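Local coordinates for protein D-ribose pyranase (Bacillus subtilis, PDB 1OGD) that probably interconverts the beta-pyranose and beta-furanose forms of D-ribose, and binds beta-D-ribopyranose in a decamer built as a dimer of pentamers, at residues A[51-59]-A[79-88]; A[62-73]-A[120-130]. One frame throughout, in Å; residues are numbered along the deposited sequence.

Interaction 1: A[51-59]-A[79-88]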
loop_
_atom_site.group_PDB
_atom_site.type_symbol
_atom_site.label_atom_id
_atom_site.label_comp_id
_atom_site.label_asym_id
_atom_site.label_seq_id
_atom_site.Cartn_x
_atom_site.Cartn_y
_atom_site.Cartn_z
ATOM N N PHE A 51 -3.677 35.188 2.931
ATOM C CA PHE A 51 -5.030 34.655 2.904
ATOM C C PHE A 51 -5.823 35.265 1.751
ATOM O O PHE A 51 -6.517 34.562 1.011
ATOM C CB PHE A 51 -5.735 34.977 4.219
ATOM C CG PHE A 51 -7.185 34.597 4.238
ATOM C CD1 PHE A 51 -7.570 33.267 4.383
ATOM C CD2 PHE A 51 -8.171 35.573 4.118
ATOM C CE1 PHE A 51 -8.918 32.912 4.410
ATOM C CE2 PHE A 51 -9.521 35.231 4.141
ATOM C CZ PHE A 51 -9.899 33.897 4.289
ATOM N N GLN A 52 -5.719 36.583 1.606
ATOM C CA GLN A 52 -6.444 37.282 0.556
ATOM C C GLN A 52 -6.045 36.810 -0.830
ATOM O O GLN A 52 -6.905 36.527 -1.656
ATOM C CB GLN A 52 -6.221 38.794 0.664
ATOM C CG GLN A 52 -6.538 39.358 2.034
ATOM C CD GLN A 52 -6.675 40.865 2.026
ATOM O OE1 GLN A 52 -6.050 41.553 1.220
ATOM N NE2 GLN A 52 -7.489 41.386 2.939
ATOM N N ASP A 53 -4.746 36.724 -1.088
ATOM C CA ASP A 53 -4.285 36.285 -2.396
ATOM C C ASP A 53 -4.760 34.885 -2.734
ATOM O O ASP A 53 -5.196 34.627 -3.857
ATOM C CB ASP A 53 -2.763 36.345 -2.480
ATOM C CG ASP A 53 -2.242 37.766 -2.446
ATOM O OD1 ASP A 53 -2.936 38.661 -2.975
ATOM O OD2 ASP A 53 -1.141 37.989 -1.905
ATOM N N THR A 54 -4.689 33.981 -1.765
ATOM C CA THR A 54 -5.119 32.613 -2.007
ATOM C C THR A 54 -6.623 32.540 -2.258
ATOM O O THR A 54 -7.072 31.885 -3.195
ATOM C CB THR A 54 -4.734 31.708 -0.821
ATOM O OG1 THR A 54 -3.321 31.809 -0.599
ATOM C CG2 THR A 54 -5.078 30.253 -1.121
ATOM N N ALA A 55 -7.402 33.220 -1.426
ATOM C CA ALA A 55 -8.848 33.226 -1.577
ATOM C C ALA A 55 -9.267 33.815 -2.931
ATOM O O ALA A 55 -10.230 33.353 -3.551
ATOM C CB ALA A 55 -9.485 34.020 -0.432
ATOM N N ALA A 56 -8.538 34.828 -3.395
ATOM C CA ALA A 56 -8.856 35.465 -4.669
ATOM C C ALA A 56 -8.690 34.498 -5.840
ATOM O O ALA A 56 -9.543 34.436 -6.728
ATOM C CB ALA A 56 -7.974 36.685 -4.872
ATOM N N VAL A 57 -7.590 33.749 -5.844
ATOM C CA VAL A 57 -7.341 32.787 -6.910
ATOM C C VAL A 57 -8.407 31.695 -6.913
ATOM O O VAL A 57 -8.944 31.342 -7.967
ATOM C CB VAL A 57 -5.954 32.126 -6.764
ATOM C CG1 VAL A 57 -5.787 31.031 -7.811
ATOM C CG2 VAL A 57 -4.861 33.169 -6.933
ATOM N N LEU A 58 -8.719 31.160 -5.736
ATOM C CA LEU A 58 -9.726 30.109 -5.641
ATOM C C LEU A 58 -11.091 30.598 -6.119
ATOM O O LEU A 58 -11.831 29.864 -6.776
ATOM C CB LEU A 58 -9.835 29.588 -4.201
ATOM C CG LEU A 58 -9.030 28.326 -3.840
ATOM C CD1 LEU A 58 -9.341 27.222 -4.841
ATOM C CD2 LEU A 58 -7.550 28.611 -3.851
ATOM N N ALA A 59 -11.413 31.845 -5.791
ATOM C CA ALA A 59 -12.685 32.436 -6.174
ATOM C C ALA A 59 -12.902 32.424 -7.688
ATOM O O ALA A 59 -14.010 32.183 -8.158
ATOM C CB ALA A 59 -12.775 33.876 -5.641
ATOM N N GLU A 79 -9.907 43.438 8.837
ATOM C CA GLU A 79 -9.477 43.644 7.460
ATOM C C GLU A 79 -9.823 42.452 6.568
ATOM O O GLU A 79 -10.438 42.620 5.514
ATOM C CB GLU A 79 -7.972 43.911 7.401
ATOM C CG GLU A 79 -7.496 44.348 6.025
ATOM C CD GLU A 79 -5.989 44.495 5.939
ATOM O OE1 GLU A 79 -5.280 43.478 6.102
ATOM O OE2 GLU A 79 -5.515 45.629 5.708
ATOM N N ASN A 80 -9.434 41.250 6.985
ATOM C CA ASN A 80 -9.723 40.059 6.197
ATOM C C ASN A 80 -11.205 39.709 6.223
ATOM O O ASN A 80 -11.706 39.026 5.331
ATOM C CB ASN A 80 -8.891 38.878 6.695
ATOM C CG ASN A 80 -7.430 39.009 6.333
ATOM O OD1 ASN A 80 -7.078 39.089 5.157
ATOM N ND2 ASN A 80 -6.569 39.036 7.340
ATOM N N ALA A 81 -11.908 40.184 7.246
ATOM C CA ALA A 81 -13.340 39.933 7.361
ATOM C C ALA A 81 -14.069 40.713 6.269
ATOM O O ALA A 81 -15.055 40.236 5.697
ATOM C CB ALA A 81 -13.837 40.364 8.735
ATOM N N LYS A 82 -13.578 41.919 5.987
ATOM C CA LYS A 82 -14.172 42.773 4.959
ATOM C C LYS A 82 -13.840 42.227 3.579
ATOM O O LYS A 82 -14.681 42.224 2.680
ATOM C CB LYS A 82 -13.644 44.207 5.071
ATOM C CG LYS A 82 -14.004 44.921 6.362
ATOM C CD LYS A 82 -13.580 46.389 6.310
ATOM C CE LYS A 82 -13.811 47.096 7.643
ATOM N NZ LYS A 82 -15.239 47.063 8.085
ATOM N N PHE A 83 -12.602 41.775 3.419
ATOM C CA PHE A 83 -12.149 41.214 2.155
ATOM C C PHE A 83 -13.137 40.145 1.701
ATOM O O PHE A 83 -13.598 40.157 0.560
ATOM C CB PHE A 83 -10.767 40.592 2.327
ATOM C CG PHE A 83 -10.211 40.005 1.068
ATOM C CD1 PHE A 83 -9.518 40.797 0.164
ATOM C CD2 PHE A 83 -10.391 38.655 0.781
ATOM C CE1 PHE A 83 -9.006 40.255 -1.010
ATOM C CE2 PHE A 83 -9.886 38.103 -0.389
ATOM C CZ PHE A 83 -9.191 38.906 -1.287
ATOM N N LEU A 84 -13.459 39.225 2.608
ATOM C CA LEU A 84 -14.394 38.140 2.328
ATOM C C LEU A 84 -15.767 38.637 1.893
ATOM O O LEU A 84 -16.312 38.175 0.889
ATOM C CB LEU A 84 -14.560 37.248 3.559
ATOM C CG LEU A 84 -13.429 36.273 3.882
ATOM C CD1 LEU A 84 -13.787 35.478 5.135
ATOM C CD2 LEU A 84 -13.209 35.339 2.699
ATOM N N GLU A 85 -16.329 39.563 2.667
ATOM C CA GLU A 85 -17.641 40.131 2.364
ATOM C C GLU A 85 -17.627 40.740 0.965
ATOM O O GLU A 85 -18.556 40.548 0.183
ATOM C CB GLU A 85 -17.996 41.211 3.389
ATOM C CG GLU A 85 -18.200 40.706 4.814
ATOM C CD GLU A 85 -19.538 40.013 5.009
ATOM O OE1 GLU A 85 -20.581 40.655 4.757
ATOM O OE2 GLU A 85 -19.552 38.832 5.418
ATOM N N ASN A 86 -16.558 41.466 0.661
ATOM C CA ASN A 86 -16.394 42.119 -0.634
ATOM C C ASN A 86 -16.155 41.130 -1.767
ATOM O O ASN A 86 -16.749 41.256 -2.838
ATOM C CB ASN A 86 -15.232 43.114 -0.572
ATOM C CG ASN A 86 -15.534 44.313 0.315
ATOM O OD1 ASN A 86 -14.627 45.050 0.710
ATOM N ND2 ASN A 86 -16.812 44.521 0.622
ATOM N N LEU A 87 -15.284 40.149 -1.535
ATOM C CA LEU A 87 -14.975 39.150 -2.553
ATOM C C LEU A 87 -16.176 38.264 -2.872
ATOM O O LEU A 87 -16.453 37.987 -4.037
ATOM C CB LEU A 87 -13.789 38.280 -2.110
ATOM C CG LEU A 87 -13.393 37.114 -3.030
ATOM C CD1 LEU A 87 -13.074 37.636 -4.422
ATOM C CD2 LEU A 87 -12.192 36.381 -2.452
ATOM N N PHE A 88 -16.893 37.820 -1.847
ATOM C CA PHE A 88 -18.048 36.964 -2.076
ATOM C C PHE A 88 -19.376 37.694 -1.886
ATOM O O PHE A 88 -20.210 37.310 -1.063
ATOM C CB PHE A 88 -17.964 35.725 -1.180
ATOM C CG PHE A 88 -16.756 34.870 -1.457
ATOM C CD1 PHE A 88 -15.610 34.984 -0.679
ATOM C CD2 PHE A 88 -16.749 33.984 -2.531
ATOM C CE1 PHE A 88 -14.473 34.230 -0.968
ATOM C CE2 PHE A 88 -15.615 33.225 -2.830
ATOM C CZ PHE A 88 -14.475 33.349 -2.047
HETATM O O HOH W 1 -4.405 38.384 3.934
#
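Two nearly parallel helices lying on one face of the central mixed sheet pack here, where Gln52 of helix 51-61 lies along Phe83 of helix 78-87. The short axes run 12° apart and 10.7 Å from each other. Gln52 CB sits over one face of the Phe83 ring, 3.6 Å from its centroid in a CH-pi contact, and the extended Gln52 chain carries its amide onward across CD1, stacked within 20° of the ring plane. The Phe83 side chain leaves the backbone trans to N (chi1 -179°), carrying its ring to helix 51-61, where the rim meets the methyls of Ala55 and Ala56. Asn80 OD1 receives a weak, bent bond from Gln52 NE2 (3.2 Å) and a second, of 3.0 Å, from a water that also accepts from Gln52 N, while Asn80 ND2 turns to Asn77. Beneath, toward the sheet, Leu84 CD2 touches the edge of Phe51 at CZ, 3.9 Å away. Further along, Leu87 CD1 and Phe88 CZ both meet Ala59 CB, each at 4.0 Å. The alanines thus receive large side chains from the other helix, and the contact rests mainly on apolar and CH-pi packing, its polar part confined to the Gln52-Asn80 end.

Interaction 2: A[62-73]-A[120-130]. With RIP (beta-D-ribopyranose), chain G.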
loop_
_atom_site.group_PDB
_atom_site.type_symbol
_atom_site.label_atom_id
_atom_site.label_comp_id
_atom_site.label_asym_id
_atom_site.label_seq_id
_atom_site.Cartn_x
_atom_site.Cartn_y
_atom_site.Cartn_z
ATOM N N MET A 62 -13.020 28.416 -8.987
ATOM C CA MET A 62 -14.024 27.552 -8.395
ATOM C C MET A 62 -15.365 28.251 -8.238
ATOM O O MET A 62 -15.422 29.397 -7.801
ATOM C CB MET A 62 -13.521 27.105 -7.021
ATOM C CG MET A 62 -14.463 26.245 -6.223
ATOM S SD MET A 62 -13.806 25.971 -4.555
ATOM C CE MET A 62 -15.276 25.520 -3.736
ATOM N N ALA A 63 -16.441 27.558 -8.594
ATOM C CA ALA A 63 -17.779 28.105 -8.440
ATOM C C ALA A 63 -18.191 27.901 -6.977
ATOM O O ALA A 63 -18.435 26.773 -6.541
ATOM C CB ALA A 63 -18.752 27.389 -9.365
ATOM N N VAL A 64 -18.265 28.994 -6.224
ATOM C CA VAL A 64 -18.631 28.940 -4.811
ATOM C C VAL A 64 -20.073 29.381 -4.572
ATOM O O VAL A 64 -20.471 30.462 -5.010
ATOM C CB VAL A 64 -17.704 29.850 -3.981
ATOM C CG1 VAL A 64 -18.037 29.724 -2.506
ATOM C CG2 VAL A 64 -16.238 29.493 -4.256
ATOM N N GLU A 65 -20.857 28.554 -3.882
ATOM C CA GLU A 65 -22.244 28.916 -3.595
ATOM C C GLU A 65 -22.449 29.360 -2.152
ATOM O O GLU A 65 -23.489 29.921 -1.814
ATOM C CB GLU A 65 -23.201 27.760 -3.904
ATOM C CG GLU A 65 -22.966 26.493 -3.100
ATOM C CD GLU A 65 -24.132 25.517 -3.195
ATOM O OE1 GLU A 65 -24.869 25.562 -4.206
ATOM O OE2 GLU A 65 -24.304 24.698 -2.265
ATOM N N LYS A 66 -21.458 29.120 -1.300
ATOM C CA LYS A 66 -21.569 29.505 0.103
ATOM C C LYS A 66 -20.200 29.527 0.770
ATOM O O LYS A 66 -19.364 28.656 0.521
ATOM C CB LYS A 66 -22.489 28.531 0.839
ATOM C CG LYS A 66 -22.706 28.849 2.307
ATOM C CD LYS A 66 -23.602 27.798 2.942
ATOM C CE LYS A 66 -23.831 28.069 4.417
ATOM N NZ LYS A 66 -24.676 27.014 5.047
ATOM N N VAL A 67 -19.980 30.532 1.610
ATOM C CA VAL A 67 -18.720 30.681 2.323
ATOM C C VAL A 67 -19.008 30.575 3.813
ATOM O O VAL A 67 -20.051 31.031 4.285
ATOM C CB VAL A 67 -18.071 32.052 2.041
ATOM C CG1 VAL A 67 -16.690 32.112 2.672
ATOM C CG2 VAL A 67 -17.984 32.293 0.536
ATOM N N ILE A 68 -18.087 29.964 4.552
ATOM C CA ILE A 68 -18.256 29.800 5.989
ATOM C C ILE A 68 -16.987 30.242 6.701
ATOM O O ILE A 68 -15.890 29.793 6.371
ATOM C CB ILE A 68 -18.556 28.328 6.349
ATOM C CG1 ILE A 68 -19.784 27.852 5.574
ATOM C CG2 ILE A 68 -18.802 28.188 7.844
ATOM C CD1 ILE A 68 -20.083 26.379 5.732
ATOM N N ALA A 69 -17.141 31.141 7.666
ATOM C CA ALA A 69 -16.012 31.645 8.438
ATOM C C ALA A 69 -16.407 31.679 9.910
ATOM O O ALA A 69 -17.573 31.497 10.247
ATOM C CB ALA A 69 -15.630 33.041 7.959
ATOM N N ALA A 70 -15.436 31.899 10.786
ATOM C CA ALA A 70 -15.718 31.960 12.215
ATOM C C ALA A 70 -16.102 33.391 12.586
ATOM O O ALA A 70 -15.485 34.346 12.113
ATOM C CB ALA A 70 -14.495 31.516 13.016
ATOM N N ALA A 71 -17.122 33.531 13.427
ATOM C CA ALA A 71 -17.581 34.849 13.860
ATOM C C ALA A 71 -16.408 35.668 14.397
ATOM O O ALA A 71 -16.299 36.868 14.135
ATOM C CB ALA A 71 -18.653 34.699 14.938
ATOM N N GLU A 72 -15.527 35.002 15.136
ATOM C CA GLU A 72 -14.357 35.641 15.722
ATOM C C GLU A 72 -13.559 36.497 14.748
ATOM O O GLU A 72 -12.884 37.444 15.162
ATOM C CB GLU A 72 -13.419 34.592 16.328
ATOM C CG GLU A 72 -13.951 33.877 17.559
ATOM C CD GLU A 72 -14.975 32.811 17.240
ATOM O OE1 GLU A 72 -15.389 32.097 18.178
ATOM O OE2 GLU A 72 -15.368 32.679 16.060
ATOM N N ILE A 73 -13.621 36.171 13.460
ATOM C CA ILE A 73 -12.864 36.926 12.466
ATOM C C ILE A 73 -13.295 38.392 12.379
ATOM O O ILE A 73 -12.471 39.271 12.136
ATOM C CB ILE A 73 -12.967 36.278 11.060
ATOM C CG1 ILE A 73 -11.871 36.844 10.155
ATOM C CG2 ILE A 73 -14.340 36.538 10.453
ATOM C CD1 ILE A 73 -11.858 36.257 8.760
ATOM N N TYR A 120 -7.777 33.919 13.067
ATOM C CA TYR A 120 -8.976 33.439 12.390
ATOM C C TYR A 120 -9.107 33.727 10.897
ATOM O O TYR A 120 -10.211 33.934 10.388
ATOM C CB TYR A 120 -10.212 33.951 13.130
ATOM C CG TYR A 120 -10.143 33.705 14.622
ATOM C CD1 TYR A 120 -9.542 34.633 15.474
ATOM C CD2 TYR A 120 -10.632 32.519 15.175
ATOM C CE1 TYR A 120 -9.430 34.384 16.842
ATOM C CE2 TYR A 120 -10.524 32.260 16.537
ATOM C CZ TYR A 120 -9.921 33.196 17.364
ATOM O OH TYR A 120 -9.809 32.941 18.712
ATOM N N ALA A 121 -7.981 33.736 10.196
ATOM C CA ALA A 121 -8.002 33.960 8.761
ATOM C C ALA A 121 -8.210 32.596 8.101
ATOM O O ALA A 121 -7.298 32.063 7.474
ATOM C CB ALA A 121 -6.689 34.574 8.299
ATOM N N ASN A 122 -9.408 32.036 8.276
ATOM C CA ASN A 122 -9.763 30.740 7.699
ATOM C C ASN A 122 -11.181 30.789 7.146
ATOM O O ASN A 122 -12.036 31.498 7.670
ATOM C CB ASN A 122 -9.743 29.613 8.747
ATOM C CG ASN A 122 -8.509 29.628 9.623
ATOM O OD1 ASN A 122 -8.561 30.075 10.770
ATOM N ND2 ASN A 122 -7.393 29.136 9.096
ATOM N N CYS A 123 -11.440 30.029 6.093
ATOM C CA CYS A 123 -12.788 29.969 5.550
ATOM C C CYS A 123 -13.001 28.690 4.759
ATOM O O CYS A 123 -12.058 28.108 4.225
ATOM C CB CYS A 123 -13.090 31.182 4.665
ATOM S SG CYS A 123 -12.282 31.169 3.069
ATOM N N ILE A 124 -14.252 28.260 4.708
ATOM C CA ILE A 124 -14.636 27.071 3.971
ATOM C C ILE A 124 -15.422 27.520 2.747
ATOM O O ILE A 124 -16.366 28.311 2.862
ATOM C CB ILE A 124 -15.541 26.152 4.822
ATOM C CG1 ILE A 124 -14.713 25.485 5.923
ATOM C CG2 ILE A 124 -16.217 25.111 3.936
ATOM C CD1 ILE A 124 -15.548 24.681 6.910
ATOM N N LEU A 125 -15.020 27.041 1.575
ATOM C CA LEU A 125 -15.730 27.378 0.347
ATOM C C LEU A 125 -16.559 26.162 -0.036
ATOM O O LEU A 125 -16.025 25.061 -0.183
ATOM C CB LEU A 125 -14.749 27.706 -0.782
ATOM C CG LEU A 125 -13.747 28.834 -0.543
ATOM C CD1 LEU A 125 -12.897 29.027 -1.789
ATOM C CD2 LEU A 125 -14.485 30.117 -0.189
ATOM N N GLN A 126 -17.865 26.356 -0.171
ATOM C CA GLN A 126 -18.753 25.266 -0.546
ATOM C C GLN A 126 -19.032 25.351 -2.040
ATOM O O GLN A 126 -19.547 26.358 -2.535
ATOM C CB GLN A 126 -20.061 25.346 0.239
ATOM C CG GLN A 126 -20.884 24.073 0.159
ATOM C CD GLN A 126 -22.127 24.128 1.019
ATOM O OE1 GLN A 126 -23.204 24.499 0.552
ATOM N NE2 GLN A 126 -21.981 23.771 2.292
ATOM N N ALA A 127 -18.687 24.282 -2.751
ATOM C CA ALA A 127 -18.851 24.211 -4.198
ATOM C C ALA A 127 -20.281 24.346 -4.702
ATOM O O ALA A 127 -21.207 23.733 -4.173
ATOM C CB ALA A 127 -18.251 22.907 -4.717
ATOM N N GLY A 128 -20.447 25.153 -5.744
ATOM C CA GLY A 128 -21.761 25.325 -6.333
ATOM C C GLY A 128 -21.864 24.405 -7.531
ATOM O O GLY A 128 -21.141 23.412 -7.612
ATOM N N VAL A 129 -22.752 24.723 -8.466
ATOM C CA VAL A 129 -22.910 23.903 -9.661
ATOM C C VAL A 129 -22.931 24.807 -10.899
ATOM O O VAL A 129 -23.382 25.956 -10.829
ATOM C CB VAL A 129 -24.200 23.046 -9.564
ATOM C CG1 VAL A 129 -25.421 23.941 -9.535
ATOM C CG2 VAL A 129 -24.260 22.049 -10.712
ATOM N N LEU A 130 -22.428 24.294 -12.021
ATOM C CA LEU A 130 -22.354 25.066 -13.262
ATOM C C LEU A 130 -23.592 25.027 -14.157
ATOM O O LEU A 130 -23.555 25.512 -15.286
ATOM C CB LEU A 130 -21.141 24.619 -14.075
ATOM C CG LEU A 130 -19.782 24.815 -13.404
ATOM C CD1 LEU A 130 -18.687 24.215 -14.273
ATOM C CD2 LEU A 130 -19.542 26.299 -13.172
HETATM C C1 RIP G . -5.993 28.268 15.126
HETATM C C2 RIP G . -6.047 29.222 13.960
HETATM C C3 RIP G . -6.933 30.407 14.313
HETATM C C4 RIP G . -6.537 31.113 15.604
HETATM C C5 RIP G . -6.511 30.067 16.712
HETATM O O1 RIP G . -7.231 27.611 15.312
HETATM O O2 RIP G . -4.725 29.636 13.684
HETATM O O3 RIP G . -6.975 31.320 13.248
HETATM O O4 RIP G . -5.248 31.686 15.501
HETATM O O5 RIP G . -5.684 28.930 16.381
HETATM O O HOH W 2 -12.643 32.353 10.125
#
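Tyr120 lies between Glu72 and the bound ribopyranose, at the sugar end of an antiparallel strand pair, 64-70 with 123-127, in the mixed sheet of the RbsD/FucU fold. Glu72 CB stands over the centre of one ring face, 3.6 Å from the centroid and 8° off the normal, a CH-pi contact; C4 of the sugar covers the opposite face. A bend at chi2 (77°) turns the Glu72 carboxylate away beyond CB, its plane still nearly parallel to the ring, and its OE1 takes the backbone N-H of His98, whose own ring meets Tyr120 edge-to-face. The ring is thus flanked on both faces, while Tyr120 N gives the sugar O3 a weak bond. Along the strands, Val67 and Leu125 lie side by side on the face covered by helices 51-61 and 78-87, pointing the same way, with Val67 CG1 4.1 Å from Leu125 CD2. On the other face Ile68 and Ile124 meet through their CB atoms, beside Leu104 of helix 98-104. Ile68 and Ile124 also exchange two backbone bonds. At the far end a classic beta bulge sets Glu65 and Lys66 opposite Gln126: Glu65 N bonds Gln126 O, and Gln126 N bonds Lys66 O at 2.8 Å. Glu65 CG, held between its backbone N and carbonyl carbon (chi1 61°), packs over Ala127 O and Gly128, and Glu65 OE1 is hydrogen-bonded to NE2 of His20, the inferred proton donor. Between strand end and sugar site, one water accepts from Ala70 N at 2.9 Å and donates to the carbonyl oxygens of Tyr120 and Asn122.

Overall arrangement
After helix 9-17 and strands 23-27 and 38-41, the chain enters helix 51-61, the first element of either contact, and runs almost directly into strand 64-70, which leads through helix 72-76 into helix 78-87. Interaction 1 closes the loop between the two longer helices, with the strand lying inside it. Interaction 2 closes a longer loop of 46 residues, from 62-73 to the last strand, 123-127. The segments alternate along the chain, so the two contacts cross. They also touch in space: Phe51 packs against Ala121 and Cys123, and Phe88 against Val67 and Leu125. Together they tie the helix pair to the strands beneath it, close to the substrate-binding loop 120-122.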